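Local coordinates for malonyl CoA-acyl carrier protein transacylase (Bartonella henselae, PDB 3QAT), which probably transfers the malonyl group from malonyl-CoA to acyl carrier protein, an early step in bacterial fatty acid biosynthesis, at residues A[119-122]-A[123-127]; A[22-25]-A[26-29]. One frame throughout, in Å; residues are numbered along the deposited sequence.

Contact 1 (119-122 with 123-127) lies within helix 113-129; contact 2 (22-25 with 26-29) is the short helix 23-28 with its flanking residues. Their centres are about 26 Å and nearest atoms about 15 Å apart. Helix 62-82 is their shared neighbour: Leu120 of contact 1 packs on its Met70, while Leu25 of contact 2 rests on Ala75 and Val76. Contact 1 is the nearer to the probable active site, since Arg123 hydrogen-bonds Ser98 of the likely nucleophile elbow. Contact 2 is more peripheral, its centre about 22 Å from that of the chain against about 13 Å for contact 1, and its Thr26 side chain lies about 5 Å from a bound 1,2-ethanediol, probably from crystallisation.

Contact 1 (A[119-122]-A[123-127]); sequences LLRI and RGNAM
Arg121 O receives the backbone N-H of Asn125 at 2.9 Å. The same i to i+4 pattern repeats on either side of it: Gly124 N reaches Leu120 O at 2.9 Å, Arg123 N binds Leu119 O, and Ala126 N binds Ile122 O. The polar end of Arg121 turns elsewhere, its NE to Ala63 O and its NH2 to Glu45 in a salt bridge. Its chain, with CG anti to the backbone N (chi1 170°) and bends at both chi2 and chi3, brings CD against the Asn125 amide. There CD lies 3.4 Å from Asn125 ND2, an alkyl-to-amide contact in which the two side chains cross obliquely and the guanidinium and amide planes differ by 36°. On another side of the helix, Arg123 runs out straight from CG to NE, with CG again anti to its own N. Leu120 lies alongside it and points the same way, CD2 4.1 Å from Arg123 CD, and this hydrophobic flank accompanies the aliphatic part of the arginine. Beyond, Met127 CE sits 3.4 Å above the Arg123 guanidinium plane, over its centre, and so covers one face. The rotation of the group is further fixed by hydrogen bonds from NH1 to Gln66 and from NH2 to Gln256 and Ser98. Ala126 touches Ala214 and Ala217 of helix 212-224, small residues that probably allow the two helices to come close. Helix 113-129 thus carries a buried arginine to the serine of a probable nucleophile elbow, a placement consistent with malonyl-transferring acyltransferases, where an arginine beside the serine pairs with the malonyl carboxylate.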
loop_
_atom_site.group_PDB
_atom_site.type_symbol
_atom_site.label_atom_id
_atom_site.label_comp_id
_atom_site.label_asym_id
_atom_site.label_seq_id
_atom_site.Cartn_x
_atom_site.Cartn_y
_atom_site.Cartn_z
ATOM N N LEU A 119 -10.870 -9.633 -1.972
ATOM C CA LEU A 119 -10.160 -9.519 -0.692
ATOM C C LEU A 119 -10.028 -8.056 -0.297
ATOM O O LEU A 119 -10.196 -7.733 0.876
ATOM C CB LEU A 119 -8.758 -10.161 -0.746
ATOM C CG LEU A 119 -8.701 -11.692 -0.749
ATOM C CD1 LEU A 119 -7.299 -12.107 -1.191
ATOM C CD2 LEU A 119 -9.025 -12.252 0.644
ATOM N N LEU A 120 -9.728 -7.179 -1.269
ATOM C CA LEU A 120 -9.540 -5.751 -0.958
ATOM C C LEU A 120 -10.838 -5.030 -0.634
ATOM O O LEU A 120 -10.864 -4.141 0.209
ATOM C CB LEU A 120 -8.755 -5.030 -2.067
ATOM C CG LEU A 120 -7.287 -5.475 -2.093
ATOM C CD1 LEU A 120 -6.660 -4.869 -3.326
ATOM C CD2 LEU A 120 -6.559 -5.022 -0.814
ATOM N N ARG A 121 -11.935 -5.466 -1.251
ATOM C CA ARG A 121 -13.242 -4.957 -0.876
ATOM C C ARG A 121 -13.616 -5.389 0.567
ATOM O O ARG A 121 -14.080 -4.581 1.360
ATOM C CB ARG A 121 -14.280 -5.378 -1.930
ATOM C CG ARG A 121 -15.742 -5.138 -1.564
ATOM C CD ARG A 121 -16.075 -3.699 -1.176
ATOM N NE ARG A 121 -15.694 -2.684 -2.178
ATOM C CZ ARG A 121 -16.413 -2.377 -3.262
ATOM N NH1 ARG A 121 -17.498 -3.074 -3.607
ATOM N NH2 ARG A 121 -16.006 -1.369 -4.034
ATOM N N ILE A 122 -13.340 -6.652 0.896
ATOM C CA ILE A 122 -13.565 -7.150 2.272
ATOM C C ILE A 122 -12.694 -6.345 3.241
ATOM O O ILE A 122 -13.159 -5.934 4.328
ATOM C CB ILE A 122 -13.261 -8.670 2.346
ATOM C CG1 ILE A 122 -14.398 -9.431 1.653
ATOM C CG2 ILE A 122 -13.107 -9.118 3.824
ATOM C CD1 ILE A 122 -14.009 -10.896 1.312
ATOM N N ARG A 123 -11.448 -6.087 2.841
ATOM C CA ARG A 123 -10.516 -5.389 3.714
ATOM C C ARG A 123 -10.992 -3.949 3.973
ATOM O O ARG A 123 -11.046 -3.494 5.122
ATOM C CB ARG A 123 -9.129 -5.387 3.052
ATOM C CG ARG A 123 -7.987 -4.994 3.988
ATOM C CD ARG A 123 -6.648 -5.295 3.299
ATOM N NE ARG A 123 -5.460 -4.937 4.114
ATOM C CZ ARG A 123 -4.878 -3.728 4.103
ATOM N NH1 ARG A 123 -5.393 -2.709 3.382
ATOM N NH2 ARG A 123 -3.788 -3.504 4.842
ATOM N N GLY A 124 -11.363 -3.256 2.896
ATOM C CA GLY A 124 -11.831 -1.860 2.999
ATOM C C GLY A 124 -13.123 -1.779 3.804
ATOM O O GLY A 124 -13.253 -0.935 4.678
ATOM N N ASN A 125 -14.066 -2.674 3.520
ATOM C CA ASN A 125 -15.322 -2.689 4.280
ATOM C C ASN A 125 -15.056 -2.901 5.778
ATOM O O ASN A 125 -15.659 -2.203 6.642
ATOM C CB ASN A 125 -16.270 -3.778 3.769
ATOM C CG ASN A 125 -17.038 -3.387 2.504
ATOM O OD1 ASN A 125 -17.151 -2.212 2.158
ATOM N ND2 ASN A 125 -17.580 -4.384 1.826
ATOM N N ALA A 126 -14.181 -3.857 6.096
ATOM C CA ALA A 126 -13.934 -4.237 7.498
ATOM C C ALA A 126 -13.198 -3.129 8.227
ATOM O O ALA A 126 -13.489 -2.840 9.394
ATOM C CB ALA A 126 -13.170 -5.539 7.595
ATOM N N MET A 127 -12.270 -2.484 7.525
ATOM C CA MET A 127 -11.548 -1.332 8.109
ATOM C C MET A 127 -12.455 -0.119 8.366
ATOM O O MET A 127 -12.372 0.486 9.447
ATOM C CB MET A 127 -10.377 -0.964 7.217
ATOM C CG MET A 127 -9.286 -1.997 7.318
ATOM S SD MET A 127 -7.925 -1.595 6.223
ATOM C CE MET A 127 -6.816 -2.801 6.742
#

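Contact 2 (A[22-25]-A[26-29]); sequences GKVL and TEQF
Leu25 CD1 comes up to the CD2-CE2 edge of the Phe29 ring, somewhat off its plane, 3.8 Å from both Phe29 CD2 and Phe29 CE2. Leu25 O sits at the edge of that ring, near its plane, 3.7 Å from Phe29 CD2, and also accepts the Phe29 backbone N-H at 2.9 Å. Val24 CG1 sits over one face of the Gln28 amide, 3.6 Å from Gln28 CD. These contacts span helix 23-28, a short helix that Gly22 precedes as N-cap, its positive phi (80°) turning the chain into the first turn. Phe29 leaves helical geometry and serves as N-cap of helix 30-43. In the first turn Thr26 N hydrogen-bonds Gly22 O. Thr26 OG1 stands between its own N and carbonyl carbon (chi1 68°), a rotation that lets it donate to Lys23 O at 2.7 Å. The backbone N-H of Glu27 donates to that oxygen too, so two bonds grip it. The other Thr26 branch, CG2, presses to 3.2 Å from Gly22 O. A water links Lys23 NZ with Thr26 OG1, accepting from the amine and donating to the hydroxyl. Lys23, bent at chi2, lays its CE 3.4 Å from Glu27 OE2, while NZ remains 4.4 Å from that oxygen, too far for direct pairing, though the opposite charges probably still attract. Leu25 and Phe29 both also touch helices 62-82 and 306-316, and Thr26 meets Phe36 and Phe52.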
loop_
_atom_site.group_PDB
_atom_site.type_symbol
_atom_site.label_atom_id
_atom_site.label_comp_id
_atom_site.label_asym_id
_atom_site.label_seq_id
_atom_site.Cartn_x
_atom_site.Cartn_y
_atom_site.Cartn_z
ATOM N N GLY A 22 -5.832 5.332 -14.600
ATOM C CA GLY A 22 -6.027 4.152 -15.427
ATOM C C GLY A 22 -6.861 4.348 -16.695
ATOM O O GLY A 22 -6.835 3.467 -17.535
ATOM N N LYS A 23 -7.565 5.478 -16.852
ATOM C CA LYS A 23 -8.533 5.619 -17.959
ATOM C C LYS A 23 -7.799 5.632 -19.301
ATOM O O LYS A 23 -8.162 4.884 -20.220
ATOM C CB LYS A 23 -9.407 6.877 -17.807
ATOM C CG LYS A 23 -10.393 7.134 -18.966
ATOM C CD LYS A 23 -11.461 6.053 -19.027
ATOM C CE LYS A 23 -12.292 6.133 -20.295
ATOM N NZ LYS A 23 -13.355 5.094 -20.277
ATOM N N VAL A 24 -6.759 6.459 -19.398
ATOM C CA VAL A 24 -5.969 6.517 -20.644
ATOM C C VAL A 24 -5.359 5.154 -21.010
ATOM O O VAL A 24 -5.389 4.733 -22.184
ATOM C CB VAL A 24 -4.892 7.623 -20.583
ATOM C CG1 VAL A 24 -3.928 7.536 -21.800
ATOM C CG2 VAL A 24 -5.585 8.988 -20.507
ATOM N N LEU A 25 -4.840 4.450 -20.005
ATOM C CA LEU A 25 -4.254 3.142 -20.235
ATOM C C LEU A 25 -5.305 2.164 -20.790
ATOM O O LEU A 25 -4.992 1.389 -21.693
ATOM C CB LEU A 25 -3.602 2.592 -18.956
ATOM C CG LEU A 25 -2.478 1.579 -19.189
ATOM C CD1 LEU A 25 -1.232 2.269 -19.802
ATOM C CD2 LEU A 25 -2.114 0.857 -17.881
ATOM N N THR A 26 -6.536 2.220 -20.277
ATOM C CA THR A 26 -7.616 1.363 -20.797
ATOM C C THR A 26 -7.992 1.674 -22.243
ATOM O O THR A 26 -8.424 0.779 -22.966
ATOM C CB THR A 26 -8.907 1.357 -19.952
ATOM O OG1 THR A 26 -9.554 2.628 -20.017
ATOM C CG2 THR A 26 -8.634 0.995 -18.511
ATOM N N GLU A 27 -7.835 2.936 -22.635
ATOM C CA GLU A 27 -8.117 3.358 -24.020
ATOM C C GLU A 27 -7.044 2.847 -24.978
ATOM O O GLU A 27 -7.340 2.554 -26.145
ATOM C CB GLU A 27 -8.250 4.884 -24.086
ATOM C CG GLU A 27 -9.524 5.371 -23.418
ATOM C CD GLU A 27 -9.568 6.877 -23.214
ATOM O OE1 GLU A 27 -8.502 7.536 -23.279
ATOM O OE2 GLU A 27 -10.683 7.395 -22.970
ATOM N N GLN A 28 -5.821 2.699 -24.465
ATOM C CA GLN A 28 -4.624 2.363 -25.249
ATOM C C GLN A 28 -4.363 0.860 -25.358
ATOM O O GLN A 28 -3.802 0.399 -26.354
ATOM C CB GLN A 28 -3.379 3.019 -24.633
ATOM C CG GLN A 28 -3.322 4.538 -24.736
ATOM C CD GLN A 28 -2.186 5.119 -23.903
ATOM O OE1 GLN A 28 -1.893 4.645 -22.793
ATOM N NE2 GLN A 28 -1.536 6.146 -24.437
ATOM N N PHE A 29 -4.768 0.104 -24.337
ATOM C CA PHE A 29 -4.451 -1.316 -24.261
ATOM C C PHE A 29 -5.634 -2.135 -23.793
ATOM O O PHE A 29 -6.215 -1.874 -22.708
ATOM C CB PHE A 29 -3.282 -1.562 -23.280
ATOM C CG PHE A 29 -2.020 -0.837 -23.628
ATOM C CD1 PHE A 29 -1.135 -1.385 -24.554
ATOM C CD2 PHE A 29 -1.705 0.385 -23.021
ATOM C CE1 PHE A 29 0.065 -0.724 -24.885
ATOM C CE2 PHE A 29 -0.502 1.061 -23.352
ATOM C CZ PHE A 29 0.370 0.502 -24.279
HETATM O O HOH W 1 -12.190 2.629 -20.629
#